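Local atomic coordinates of acyl-coenzyme A oxidase 3 (Yarrowia lipolytica, PDB entry 5YS9), a protein that oxidises aliphatic acyl-CoA substrates to trans-2-enoyl-CoA with FAD and molecular oxygen, releasing hydrogen peroxide in peroxisomal fatty acid beta-oxidation. Residues Asn9-Asp13 and Gly14-Asn18; Ser372-Gln375 and Tyr376-Thr380; Glu512-Glu515 and Lys516-Asn519; Thr564-Tyr567 and Glu568-Ala572; Thr590-Ser593 and Ile594-Ser598. One frame throughout, in Å; residues are numbered along the deposited sequence.

Interaction 1: residues Asn9-Asp13 and Gly14-Asn18; sequences NVEID and GKQYN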
loop_
_atom_site.group_PDB
_atom_site.type_symbol
_atom_site.label_atom_id
_atom_site.label_comp_id
_atom_site.label_asym_id
_atom_site.label_seq_id
_atom_site.Cartn_x
_atom_site.Cartn_y
_atom_site.Cartn_z
ATOM N N ASN A 9 8.520 -18.389 -31.714
ATOM C CA ASN A 9 7.196 -18.925 -31.480
ATOM C C ASN A 9 7.205 -20.210 -30.662
ATOM O O ASN A 9 8.216 -20.888 -30.564
ATOM C CB ASN A 9 6.505 -19.165 -32.815
ATOM C CG ASN A 9 5.590 -18.033 -33.209
ATOM O OD1 ASN A 9 5.767 -16.900 -32.780
ATOM N ND2 ASN A 9 4.604 -18.335 -34.035
ATOM N N VAL A 10 6.066 -20.524 -30.069
ATOM C CA VAL A 10 5.935 -21.677 -29.202
ATOM C C VAL A 10 5.132 -22.739 -29.909
ATOM O O VAL A 10 4.185 -22.430 -30.604
ATOM C CB VAL A 10 5.221 -21.315 -27.892
ATOM C CG1 VAL A 10 5.159 -22.521 -26.979
ATOM C CG2 VAL A 10 5.936 -20.176 -27.202
ATOM N N GLU A 11 5.544 -23.990 -29.766
ATOM C CA GLU A 11 4.815 -25.092 -30.356
ATOM C C GLU A 11 4.260 -25.993 -29.279
ATOM O O GLU A 11 5.003 -26.529 -28.474
ATOM C CB GLU A 11 5.756 -25.907 -31.221
ATOM C CG GLU A 11 5.457 -25.873 -32.707
ATOM C CD GLU A 11 6.512 -26.596 -33.517
ATOM O OE1 GLU A 11 6.375 -26.662 -34.751
ATOM O OE2 GLU A 11 7.484 -27.102 -32.921
ATOM N N ILE A 12 2.950 -26.168 -29.271
ATOM C CA ILE A 12 2.319 -27.096 -28.354
ATOM C C ILE A 12 1.363 -28.004 -29.100
ATOM O O ILE A 12 0.431 -27.532 -29.725
ATOM C CB ILE A 12 1.527 -26.343 -27.272
ATOM C CG1 ILE A 12 2.462 -25.492 -26.426
ATOM C CG2 ILE A 12 0.765 -27.317 -26.393
ATOM C CD1 ILE A 12 2.216 -24.014 -26.556
ATOM N N ASP A 13 1.566 -29.307 -28.989
ATOM C CA ASP A 13 0.687 -30.276 -29.632
ATOM C C ASP A 13 0.541 -30.081 -31.135
ATOM O O ASP A 13 -0.544 -30.201 -31.678
ATOM C CB ASP A 13 -0.683 -30.299 -28.959
ATOM C CG ASP A 13 -0.636 -30.928 -27.587
ATOM O OD1 ASP A 13 0.368 -31.596 -27.293
ATOM O OD2 ASP A 13 -1.587 -30.749 -26.801
ATOM N N GLY A 14 1.645 -29.785 -31.800
ATOM C CA GLY A 14 1.654 -29.659 -33.243
ATOM C C GLY A 14 1.206 -28.325 -33.802
ATOM O O GLY A 14 1.079 -28.168 -35.010
ATOM N N LYS A 15 0.978 -27.352 -32.933
ATOM C CA LYS A 15 0.496 -26.058 -33.369
ATOM C C LYS A 15 1.410 -24.966 -32.861
ATOM O O LYS A 15 2.086 -25.126 -31.864
ATOM C CB LYS A 15 -0.934 -25.827 -32.890
ATOM C CG LYS A 15 -1.983 -26.612 -33.659
ATOM C CD LYS A 15 -3.388 -26.320 -33.160
ATOM C CE LYS A 15 -4.386 -27.363 -33.644
ATOM N NZ LYS A 15 -5.698 -26.777 -34.059
ATOM N N GLN A 16 1.435 -23.855 -33.573
ATOM C CA GLN A 16 2.299 -22.743 -33.237
ATOM C C GLN A 16 1.517 -21.605 -32.612
ATOM O O GLN A 16 0.434 -21.267 -33.050
ATOM C CB GLN A 16 3.033 -22.257 -34.474
ATOM C CG GLN A 16 4.351 -22.964 -34.715
ATOM C CD GLN A 16 5.536 -22.067 -34.448
ATOM O OE1 GLN A 16 5.458 -20.859 -34.641
ATOM N NE2 GLN A 16 6.640 -22.651 -34.002
ATOM N N TYR A 17 2.102 -21.003 -31.592
ATOM C CA TYR A 17 1.451 -19.943 -30.863
ATOM C C TYR A 17 2.345 -18.740 -30.792
ATOM O O TYR A 17 3.538 -18.840 -30.957
ATOM C CB TYR A 17 1.097 -20.392 -29.455
ATOM C CG TYR A 17 0.116 -21.515 -29.409
ATOM C CD1 TYR A 17 0.537 -22.826 -29.437
ATOM C CD2 TYR A 17 -1.232 -21.270 -29.344
ATOM C CE1 TYR A 17 -0.362 -23.862 -29.399
ATOM C CE2 TYR A 17 -2.140 -22.297 -29.306
ATOM C CZ TYR A 17 -1.700 -23.587 -29.334
ATOM O OH TYR A 17 -2.604 -24.601 -29.289
ATOM N N ASN A 18 1.743 -17.592 -30.570
ATOM C CA ASN A 18 2.468 -16.351 -30.433
ATOM C C ASN A 18 2.171 -15.746 -29.072
ATOM O O ASN A 18 1.502 -16.352 -28.269
ATOM C CB ASN A 18 2.169 -15.392 -31.587
ATOM C CG ASN A 18 0.741 -14.919 -31.608
ATOM O OD1 ASN A 18 0.187 -14.532 -30.600
ATOM N ND2 ASN A 18 0.148 -14.928 -32.773
#
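Chi1 of -63° in both I12 and Y17 puts I12 CG1 and Y17 CG each beside its own backbone N, and the two side chains meet at about a right angle, with I12 CD1 3.5 Å from Y17 CD1. The ring also turns an edge to the backbone, I12 O lying in its plane. The strands 10-12 and 15-17 form a β-hairpin with a two-residue loop, D13-G14, whose type I' turn runs from I12 to K15; D13 and G14 both take positive phi, and at G14 a β-carbon would collide with the carbonyl oxygen of D13, which calls for glycine. V10 and Y17 make a hydrogen-bonded pair, with Y17 N 2.7 Å from V10 O and V10 N 3.2 Å from Y17 O. I12 and K15 make another next to the turn: I12 N to K15 O is 2.9 Å and K15 N to I12 O a longer 3.3 Å. Between them, E11 and Q16 are a non-hydrogen-bonded pair on the other face, E11 CG 3.7 Å from Q16 NE2. The hairpin lies on the surface near the N-terminus, where I12 and Y17 rest on K25 of helix 23-31 and N18 packs on N193 of the second subunit.

Interaction 2: residues Ser372-Gln375 and Tyr376-Thr380; sequences SQIQ and YDQTT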
loop_
_atom_site.group_PDB
_atom_site.type_symbol
_atom_site.label_atom_id
_atom_site.label_comp_id
_atom_site.label_asym_id
_atom_site.label_seq_id
_atom_site.Cartn_x
_atom_site.Cartn_y
_atom_site.Cartn_z
ATOM N N SER A 372 -12.116 -19.896 14.803
ATOM C CA SER A 372 -12.621 -18.954 15.803
ATOM C C SER A 372 -14.119 -19.047 16.006
ATOM O O SER A 372 -14.601 -18.946 17.148
ATOM C CB SER A 372 -12.267 -17.528 15.443
ATOM O OG SER A 372 -10.902 -17.322 15.633
ATOM N N GLN A 373 -14.856 -19.184 14.903
ATOM C CA GLN A 373 -16.321 -19.300 14.959
ATOM C C GLN A 373 -16.733 -20.627 15.624
ATOM O O GLN A 373 -17.695 -20.662 16.389
ATOM C CB GLN A 373 -16.956 -19.144 13.566
ATOM C CG GLN A 373 -18.490 -19.201 13.506
ATOM C CD GLN A 373 -19.226 -18.092 14.296
ATOM O OE1 GLN A 373 -18.810 -16.918 14.343
ATOM N NE2 GLN A 373 -20.353 -18.469 14.902
ATOM N N ILE A 374 -15.995 -21.689 15.326
ATOM C CA ILE A 374 -16.223 -23.009 15.899
ATOM C C ILE A 374 -15.848 -23.018 17.389
ATOM O O ILE A 374 -16.661 -23.423 18.195
ATOM C CB ILE A 374 -15.449 -24.117 15.140
ATOM C CG1 ILE A 374 -15.923 -24.235 13.670
ATOM C CG2 ILE A 374 -15.595 -25.463 15.846
ATOM C CD1 ILE A 374 -14.859 -24.798 12.739
ATOM N N GLN A 375 -14.664 -22.527 17.766
ATOM C CA GLN A 375 -14.322 -22.467 19.201
ATOM C C GLN A 375 -15.346 -21.621 19.970
ATOM O O GLN A 375 -15.848 -22.053 21.013
ATOM C CB GLN A 375 -12.888 -22.012 19.462
ATOM C CG GLN A 375 -11.926 -23.185 19.539
ATOM C CD GLN A 375 -10.469 -22.769 19.425
ATOM O OE1 GLN A 375 -10.059 -21.729 19.954
ATOM N NE2 GLN A 375 -9.679 -23.571 18.723
ATOM N N TYR A 376 -15.706 -20.461 19.425
ATOM C CA TYR A 376 -16.788 -19.687 20.002
ATOM C C TYR A 376 -18.111 -20.482 20.144
ATOM O O TYR A 376 -18.748 -20.391 21.178
ATOM C CB TYR A 376 -17.005 -18.382 19.235
ATOM C CG TYR A 376 -18.223 -17.619 19.709
ATOM C CD1 TYR A 376 -18.165 -16.788 20.830
ATOM C CD2 TYR A 376 -19.454 -17.769 19.067
ATOM C CE1 TYR A 376 -19.296 -16.109 21.274
ATOM C CE2 TYR A 376 -20.591 -17.104 19.501
ATOM C CZ TYR A 376 -20.512 -16.273 20.598
ATOM O OH TYR A 376 -21.649 -15.619 21.025
ATOM N N ASP A 377 -18.529 -21.248 19.132
ATOM C CA ASP A 377 -19.806 -22.001 19.217
ATOM C C ASP A 377 -19.782 -23.107 20.289
ATOM O O ASP A 377 -20.725 -23.216 21.064
ATOM C CB ASP A 377 -20.263 -22.558 17.849
ATOM C CG ASP A 377 -20.652 -21.446 16.860
ATOM O OD1 ASP A 377 -20.878 -20.291 17.266
ATOM O OD2 ASP A 377 -20.710 -21.708 15.659
ATOM N N GLN A 378 -18.698 -23.875 20.366
ATOM C CA GLN A 378 -18.595 -24.963 21.364
ATOM C C GLN A 378 -18.524 -24.376 22.797
ATOM O O GLN A 378 -19.009 -24.991 23.748
ATOM C CB GLN A 378 -17.431 -25.979 21.101
ATOM C CG GLN A 378 -16.287 -25.496 20.244
ATOM C CD GLN A 378 -15.341 -26.567 19.737
ATOM O OE1 GLN A 378 -15.773 -27.507 19.056
ATOM N NE2 GLN A 378 -14.020 -26.372 19.968
ATOM N N THR A 379 -17.948 -23.179 22.929
ATOM C CA THR A 379 -17.792 -22.530 24.209
ATOM C C THR A 379 -19.121 -21.944 24.674
ATOM O O THR A 379 -19.413 -21.985 25.858
ATOM C CB THR A 379 -16.661 -21.494 24.134
ATOM O OG1 THR A 379 -15.452 -22.197 23.879
ATOM C CG2 THR A 379 -16.495 -20.727 25.417
ATOM N N THR A 380 -19.927 -21.428 23.753
ATOM C CA THR A 380 -21.259 -20.934 24.084
ATOM C C THR A 380 -22.176 -22.114 24.433
ATOM O O THR A 380 -22.954 -22.028 25.388
ATOM C CB THR A 380 -21.841 -20.065 22.934
ATOM O OG1 THR A 380 -21.115 -18.837 22.891
ATOM C CG2 THR A 380 -23.354 -19.743 23.119
#
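Q373 and D377, at the i to i+4 spacing of an α-helix, meet through a side-chain amide and a carboxylate whose planes are 68° apart. From Q373 CB the chain leaves with CG anti to the backbone N (chi1 -178°) and then bends at chi2, 62°, toward the following turn. CG comes to 4.0 Å from D377 OD2; CD lies about as far from both carboxylate oxygens; and NE2, at the tip, gives D377 OD2 a weak hydrogen bond of 3.3 Å while standing 3.0 Å from D377 OD1. NE2 comes in from the oxygen end of the carboxylate, not over its face. Farther along, Q375 O takes two bonds from one residue, T379 N at 3.1 Å and T379 OG1 at 2.9 Å, and the donors approach from opposite faces of the carbonyl plane. T379 OG1 sits beside its own backbone N, which lets the hydroxyl bond back to the carbonyl four residues earlier, as helical threonines often do. I374 CG2 meets Q378 OE1 at 3.8 Å. All of this lies on helix 349-385 of the C-alpha1 region: Q375, Y376 and T379 face leucines of helix 391-428, while Q373 touches V307 and Y376 touches I303 of helix 300-330.

Interaction 3: residues Glu512-Glu515 and Lys516-Asn519; sequences EAWE and KVAN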
loop_
_atom_site.group_PDB
_atom_site.type_symbol
_atom_site.label_atom_id
_atom_site.label_comp_id
_atom_site.label_asym_id
_atom_site.label_seq_id
_atom_site.Cartn_x
_atom_site.Cartn_y
_atom_site.Cartn_z
ATOM N N GLU A 512 5.339 -26.614 17.577
ATOM C CA GLU A 512 6.072 -26.454 18.820
ATOM C C GLU A 512 7.005 -25.239 18.716
ATOM O O GLU A 512 7.130 -24.450 19.651
ATOM C CB GLU A 512 6.840 -27.738 19.146
ATOM C CG GLU A 512 7.390 -27.818 20.564
ATOM C CD GLU A 512 8.547 -28.796 20.647
ATOM O OE1 GLU A 512 9.720 -28.385 20.711
ATOM O OE2 GLU A 512 8.291 -30.004 20.594
ATOM N N ALA A 513 7.617 -25.083 17.557
ATOM C CA ALA A 513 8.538 -23.974 17.337
ATOM C C ALA A 513 7.856 -22.576 17.422
ATOM O O ALA A 513 8.458 -21.639 17.907
ATOM C CB ALA A 513 9.248 -24.158 15.998
ATOM N N TRP A 514 6.608 -22.463 16.951
ATOM C CA TRP A 514 5.807 -21.228 17.128
ATOM C C TRP A 514 5.318 -21.031 18.575
ATOM O O TRP A 514 5.192 -19.881 19.051
ATOM C CB TRP A 514 4.635 -21.153 16.110
ATOM C CG TRP A 514 5.139 -20.713 14.810
ATOM C CD1 TRP A 514 5.351 -21.480 13.701
ATOM C CD2 TRP A 514 5.607 -19.396 14.493
ATOM N NE1 TRP A 514 5.923 -20.707 12.703
ATOM C CE2 TRP A 514 6.087 -19.429 13.162
ATOM C CE3 TRP A 514 5.677 -18.186 15.212
ATOM C CZ2 TRP A 514 6.611 -18.290 12.519
ATOM C CZ3 TRP A 514 6.175 -17.052 14.576
ATOM C CH2 TRP A 514 6.656 -17.116 13.238
ATOM N N GLU A 515 5.026 -22.138 19.260
ATOM C CA GLU A 515 4.732 -22.093 20.694
ATOM C C GLU A 515 5.952 -21.638 21.467
ATOM O O GLU A 515 5.826 -20.814 22.394
ATOM C CB GLU A 515 4.179 -23.441 21.210
ATOM C CG GLU A 515 2.808 -23.800 20.624
ATOM C CD GLU A 515 2.219 -25.101 21.179
ATOM O OE1 GLU A 515 2.932 -25.869 21.873
ATOM O OE2 GLU A 515 1.019 -25.369 20.937
ATOM N N LYS A 516 7.141 -22.096 21.069
ATOM C CA LYS A 516 8.312 -21.660 21.778
ATOM C C LYS A 516 8.531 -20.149 21.695
ATOM O O LYS A 516 8.724 -19.499 22.688
ATOM C CB LYS A 516 9.596 -22.357 21.310
ATOM C CG LYS A 516 10.642 -22.318 22.434
ATOM C CD LYS A 516 12.073 -22.357 21.976
ATOM C CE LYS A 516 13.040 -22.141 23.133
ATOM N NZ LYS A 516 13.311 -23.366 23.929
ATOM N N VAL A 517 8.569 -19.610 20.494
ATOM C CA VAL A 517 8.918 -18.203 20.324
ATOM C C VAL A 517 7.818 -17.259 20.894
ATOM O O VAL A 517 8.150 -16.219 21.427
ATOM C CB VAL A 517 9.308 -17.871 18.848
ATOM C CG1 VAL A 517 10.505 -18.728 18.424
ATOM C CG2 VAL A 517 8.135 -18.061 17.882
ATOM N N ALA A 518 6.540 -17.651 20.807
ATOM C CA ALA A 518 5.441 -16.910 21.436
ATOM C C ALA A 518 5.592 -16.886 22.933
ATOM O O ALA A 518 5.613 -15.818 23.547
ATOM C CB ALA A 518 4.093 -17.531 21.083
ATOM N N ASN A 519 5.736 -18.074 23.515
ATOM C CA ASN A 519 5.950 -18.190 24.953
ATOM C C ASN A 519 7.197 -17.433 25.422
ATOM O O ASN A 519 7.160 -16.683 26.404
ATOM C CB ASN A 519 5.998 -19.652 25.356
ATOM C CG ASN A 519 6.301 -19.819 26.822
ATOM O OD1 ASN A 519 7.428 -20.145 27.146
ATOM N ND2 ASN A 519 5.341 -19.503 27.716
#
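The W514 indole and the V517 side chain cross at a slant, V517 CG2 meeting the benzo part of the ring obliquely, 3.6 Å from CE3 and 4.0 Å from CZ3. The indole also makes an edge-to-face contact with F601 of helix 598-604. Chi1 of -79° sets W514 CG beside its backbone N; the indole is buried. At V517, CG2 stands between the backbone N and the carbonyl carbon, and the same methyl that meets the indole lies 3.6 Å from A513 O. CG1 is equally close to that oxygen, so the branched side chain straddles the carbonyl of the preceding turn. The backbone bonds are regular i to i+4 ones: K516 N to E512 O is the shortest at 2.7 Å, and V517 N to A513 O the longest at 3.3 Å. E512 and K516 do not pair, their charged atoms OE1 and NZ being 7.0 Å apart. E512 instead bridges to R502, and K516 NZ is held by the carbonyl oxygens of L494 and A497. This is an α-helix, 507-534, packed by its W514/V517 side against helices 547-573, 579-596 and 598-604 in the C-terminal helical bundle of the acyl-CoA oxidase fold.

Interaction 4: residues Thr564-Tyr567 and Glu568-Ala572; sequences TAFY and ERINA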
loop_
_atom_site.group_PDB
_atom_site.type_symbol
_atom_site.label_atom_id
_atom_site.label_comp_id
_atom_site.label_asym_id
_atom_site.label_seq_id
_atom_site.Cartn_x
_atom_site.Cartn_y
_atom_site.Cartn_z
ATOM N N THR A 564 -1.488 -22.756 13.870
ATOM C CA THR A 564 -2.257 -23.745 14.599
ATOM C C THR A 564 -3.599 -24.001 13.948
ATOM O O THR A 564 -3.948 -25.152 13.670
ATOM C CB THR A 564 -2.346 -23.321 16.067
ATOM O OG1 THR A 564 -1.091 -23.659 16.636
ATOM C CG2 THR A 564 -3.407 -24.029 16.815
ATOM N N ALA A 565 -4.324 -22.935 13.644
ATOM C CA ALA A 565 -5.648 -23.090 13.038
ATOM C C ALA A 565 -5.609 -23.763 11.675
ATOM O O ALA A 565 -6.490 -24.580 11.373
ATOM C CB ALA A 565 -6.362 -21.762 12.959
ATOM N N PHE A 566 -4.588 -23.469 10.864
ATOM C CA PHE A 566 -4.453 -24.169 9.584
ATOM C C PHE A 566 -4.356 -25.702 9.779
ATOM O O PHE A 566 -5.164 -26.459 9.249
ATOM C CB PHE A 566 -3.239 -23.624 8.801
ATOM C CG PHE A 566 -3.357 -23.706 7.283
ATOM C CD1 PHE A 566 -4.289 -24.524 6.631
ATOM C CD2 PHE A 566 -2.468 -22.983 6.499
ATOM C CE1 PHE A 566 -4.332 -24.596 5.233
ATOM C CE2 PHE A 566 -2.510 -23.052 5.099
ATOM C CZ PHE A 566 -3.430 -23.863 4.474
ATOM N N TYR A 567 -3.393 -26.143 10.585
ATOM C CA TYR A 567 -3.185 -27.591 10.850
ATOM C C TYR A 567 -4.383 -28.288 11.517
ATOM O O TYR A 567 -4.822 -29.354 11.057
ATOM C CB TYR A 567 -1.901 -27.786 11.656
ATOM C CG TYR A 567 -0.630 -27.520 10.857
ATOM C CD1 TYR A 567 -0.403 -28.149 9.635
ATOM C CD2 TYR A 567 0.370 -26.646 11.330
ATOM C CE1 TYR A 567 0.768 -27.929 8.908
ATOM C CE2 TYR A 567 1.556 -26.423 10.606
ATOM C CZ TYR A 567 1.736 -27.064 9.396
ATOM O OH TYR A 567 2.892 -26.889 8.679
ATOM N N GLU A 568 -4.948 -27.636 12.541
ATOM C CA GLU A 568 -6.120 -28.161 13.273
ATOM C C GLU A 568 -7.302 -28.397 12.369
ATOM O O GLU A 568 -8.020 -29.377 12.534
ATOM C CB GLU A 568 -6.549 -27.247 14.456
ATOM C CG GLU A 568 -6.244 -27.795 15.863
ATOM C CD GLU A 568 -5.542 -26.804 16.818
ATOM O OE1 GLU A 568 -4.352 -27.067 17.148
ATOM O OE2 GLU A 568 -6.160 -25.784 17.253
ATOM N N ARG A 569 -7.527 -27.493 11.424
ATOM C CA ARG A 569 -8.697 -27.581 10.531
ATOM C C ARG A 569 -8.474 -28.647 9.461
ATOM O O ARG A 569 -9.425 -29.284 9.031
ATOM C CB ARG A 569 -9.031 -26.218 9.861
ATOM C CG ARG A 569 -9.517 -25.082 10.780
ATOM C CD ARG A 569 -10.876 -25.288 11.463
ATOM N NE ARG A 569 -11.890 -25.886 10.592
ATOM C CZ ARG A 569 -12.664 -26.937 10.890
ATOM N NH1 ARG A 569 -12.617 -27.547 12.074
ATOM N NH2 ARG A 569 -13.523 -27.374 9.980
ATOM N N ILE A 570 -7.222 -28.831 9.040
ATOM C CA ILE A 570 -6.848 -29.908 8.100
ATOM C C ILE A 570 -7.089 -31.272 8.750
ATOM O O ILE A 570 -7.768 -32.118 8.174
ATOM C CB ILE A 570 -5.371 -29.789 7.624
ATOM C CG1 ILE A 570 -5.187 -28.536 6.745
ATOM C CG2 ILE A 570 -4.962 -31.029 6.837
ATOM C CD1 ILE A 570 -3.748 -28.065 6.536
ATOM N N ASN A 571 -6.511 -31.462 9.938
ATOM C CA ASN A 571 -6.687 -32.676 10.708
ATOM C C ASN A 571 -8.175 -32.909 10.935
ATOM O O ASN A 571 -8.654 -33.985 10.687
ATOM C CB ASN A 571 -5.954 -32.598 12.047
ATOM C CG ASN A 571 -6.037 -33.911 12.839
ATOM O OD1 ASN A 571 -6.591 -33.965 13.961
ATOM N ND2 ASN A 571 -5.493 -34.988 12.255
ATOM N N ALA A 572 -8.918 -31.886 11.334
ATOM C CA ALA A 572 -10.333 -32.069 11.678
ATOM C C ALA A 572 -11.276 -32.304 10.506
ATOM O O ALA A 572 -12.215 -33.056 10.662
ATOM C CB ALA A 572 -10.845 -30.881 12.485
#
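F566 and I570 pack one turn apart on helix 547-573, an α-helix of the C-terminal helical region of acyl-CoA oxidase. The apolar contact is a slanting one, I570 CD1 lying 3.6 Å from F566 CD1 and 3.8 Å from CE1, oblique to the ring. I570 CG1 sits beside its own backbone N (chi1 -67°), a setting that swings CD1 back along the helix; an alanine here would lose that branch and is likely to leave a gap beside F566 CD1 and CE1. A586 of helix 579-596 touches both residues, and F566 also meets Y363 and A364 of helix 349-385. Among the backbone hydrogen bonds, I570 N to F566 O measures 3.1 Å, and the same oxygen takes a weak second bond from R569 N. N571 N to Y567 O is almost straight at 179°. The Y567 hydroxyl is hydrogen-bonded to N587. The T564 and E568 side chains run alongside each other in the same direction, and the methyl CG2 of T564 faces both carboxylate oxygens, 3.2 Å from E568 OE1 and 3.3 Å from OE2.

Interaction 5: residues Thr590-Ser593 and Ile594-Ser598; sequences TLWS and IEEDS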
loop_
_atom_site.group_PDB
_atom_site.type_symbol
_atom_site.label_atom_id
_atom_site.label_comp_id
_atom_site.label_asym_id
_atom_site.label_seq_id
_atom_site.Cartn_x
_atom_site.Cartn_y
_atom_site.Cartn_z
ATOM N N THR A 590 3.980 -22.078 7.008
ATOM C CA THR A 590 4.561 -22.116 8.307
ATOM C C THR A 590 6.087 -21.945 8.226
ATOM O O THR A 590 6.691 -21.204 9.034
ATOM C CB THR A 590 4.143 -23.405 9.052
ATOM O OG1 THR A 590 2.719 -23.426 9.262
ATOM C CG2 THR A 590 4.836 -23.493 10.395
ATOM N N LEU A 591 6.705 -22.614 7.251
ATOM C CA LEU A 591 8.148 -22.516 7.067
ATOM C C LEU A 591 8.576 -21.167 6.494
ATOM O O LEU A 591 9.663 -20.663 6.788
ATOM C CB LEU A 591 8.603 -23.646 6.182
ATOM C CG LEU A 591 8.486 -25.014 6.896
ATOM C CD1 LEU A 591 8.376 -26.151 5.916
ATOM C CD2 LEU A 591 9.691 -25.230 7.810
ATOM N N TRP A 592 7.722 -20.598 5.645
ATOM C CA TRP A 592 7.963 -19.281 5.102
ATOM C C TRP A 592 7.949 -18.270 6.276
ATOM O O TRP A 592 8.884 -17.464 6.421
ATOM C CB TRP A 592 6.945 -18.957 3.971
ATOM C CG TRP A 592 6.948 -17.543 3.565
ATOM C CD1 TRP A 592 7.883 -16.911 2.809
ATOM C CD2 TRP A 592 5.984 -16.566 3.922
ATOM N NE1 TRP A 592 7.565 -15.610 2.662
ATOM C CE2 TRP A 592 6.402 -15.348 3.334
ATOM C CE3 TRP A 592 4.819 -16.587 4.702
ATOM C CZ2 TRP A 592 5.688 -14.139 3.488
ATOM C CZ3 TRP A 592 4.105 -15.371 4.872
ATOM C CH2 TRP A 592 4.551 -14.163 4.258
ATOM N N SER A 593 6.923 -18.382 7.133
ATOM C CA SER A 593 6.781 -17.531 8.311
ATOM C C SER A 593 7.980 -17.593 9.239
ATOM O O SER A 593 8.349 -16.579 9.831
ATOM C CB SER A 593 5.553 -17.931 9.112
ATOM O OG SER A 593 4.385 -17.804 8.354
ATOM N N ILE A 594 8.538 -18.783 9.400
ATOM C CA ILE A 594 9.758 -18.990 10.151
ATOM C C ILE A 594 10.923 -18.289 9.482
ATOM O O ILE A 594 11.727 -17.660 10.129
ATOM C CB ILE A 594 10.047 -20.498 10.295
ATOM C CG1 ILE A 594 9.028 -21.139 11.230
ATOM C CG2 ILE A 594 11.454 -20.756 10.807
ATOM C CD1 ILE A 594 9.009 -22.644 11.208
ATOM N N GLU A 595 10.993 -18.402 8.170
ATOM C CA GLU A 595 12.043 -17.776 7.397
ATOM C C GLU A 595 12.011 -16.255 7.444
ATOM O O GLU A 595 13.041 -15.614 7.480
ATOM C CB GLU A 595 11.988 -18.274 5.967
ATOM C CG GLU A 595 13.103 -17.756 5.099
ATOM C CD GLU A 595 12.927 -18.166 3.673
ATOM O OE1 GLU A 595 11.848 -17.923 3.126
ATOM O OE2 GLU A 595 13.856 -18.741 3.106
ATOM N N GLU A 596 10.818 -15.690 7.410
ATOM C CA GLU A 596 10.644 -14.253 7.512
ATOM C C GLU A 596 11.061 -13.721 8.869
ATOM O O GLU A 596 11.460 -12.580 8.989
ATOM C CB GLU A 596 9.229 -13.819 7.146
ATOM C CG GLU A 596 8.842 -14.103 5.702
ATOM C CD GLU A 596 9.547 -13.212 4.693
ATOM O OE1 GLU A 596 10.610 -13.602 4.186
ATOM O OE2 GLU A 596 9.032 -12.130 4.385
ATOM N N ASP A 597 10.947 -14.543 9.897
ATOM C CA ASP A 597 11.314 -14.098 11.222
ATOM C C ASP A 597 12.298 -15.065 11.849
ATOM O O ASP A 597 12.088 -15.573 12.935
ATOM C CB ASP A 597 10.067 -13.988 12.092
ATOM C CG ASP A 597 9.872 -12.600 12.659
ATOM O OD1 ASP A 597 10.862 -11.961 13.042
ATOM O OD2 ASP A 597 8.721 -12.151 12.731
ATOM N N SER A 598 13.426 -15.225 11.177
ATOM C CA SER A 598 14.454 -16.173 11.558
ATOM C C SER A 598 15.021 -15.846 12.918
ATOM O O SER A 598 15.356 -16.730 13.683
ATOM C CB SER A 598 15.559 -16.211 10.517
ATOM O OG SER A 598 16.251 -14.989 10.472
#
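E596 lays its CG over one face of the W592 indole in a CH-π contact, 3.8 Å from the centroid of the five-membered ring and 24° off the normal. CG comes within 3.6 Å of both W592 NE1 and CE2, and the bend at chi2 makes the carboxylate follow the ring, the two planes only 14° apart. E595 stands differently: its carboxylate is turned 82° from the indole, OE1 4.1 Å from W592 CD1. An alanine in place of W592 would probably leave the E596 side chain without the surface it lies on and open a gap beside P357, F361 and R559. These residues belong to the C-terminal part of helix 579-596 in the C-terminal helical region, W592 reaching helices 349-385 and 547-573. Of the backbone bonds, E596 N to W592 O is 2.8 Å, and D597 N to S593 O, 3.3 Å, is weak. Apolar contact is lighter, L591 CD2 and I594 CD1 being 4.3 Å apart. E595, buried in the assembly, forms a salt bridge with R353 through OE1 and a hydrogen bond with T616 OG1 through OE2.

Interactions 3 and 4 each touch interaction 5 in the C-terminal helical region, though their own nearest atoms are about 5 Å apart. W514 of interaction 3 lies against interaction 5, its NE1 3.5 Å from I594 CG1 and its CZ2 3.6 Å from S593 CB. Y567 of interaction 4 meets the same helix, CE2 3.5 Å from T590 OG1, so T590 is touched by both aromatic residues. Interaction 2 joins from the C-alpha1 region through I374 CD1, 3.6 Å from R569 CZ of interaction 4. Interaction 1 stands apart, its centre about 40 Å from that of interaction 5. Helix 349-385, which carries interaction 2, also carries R354 of a FAD pocket.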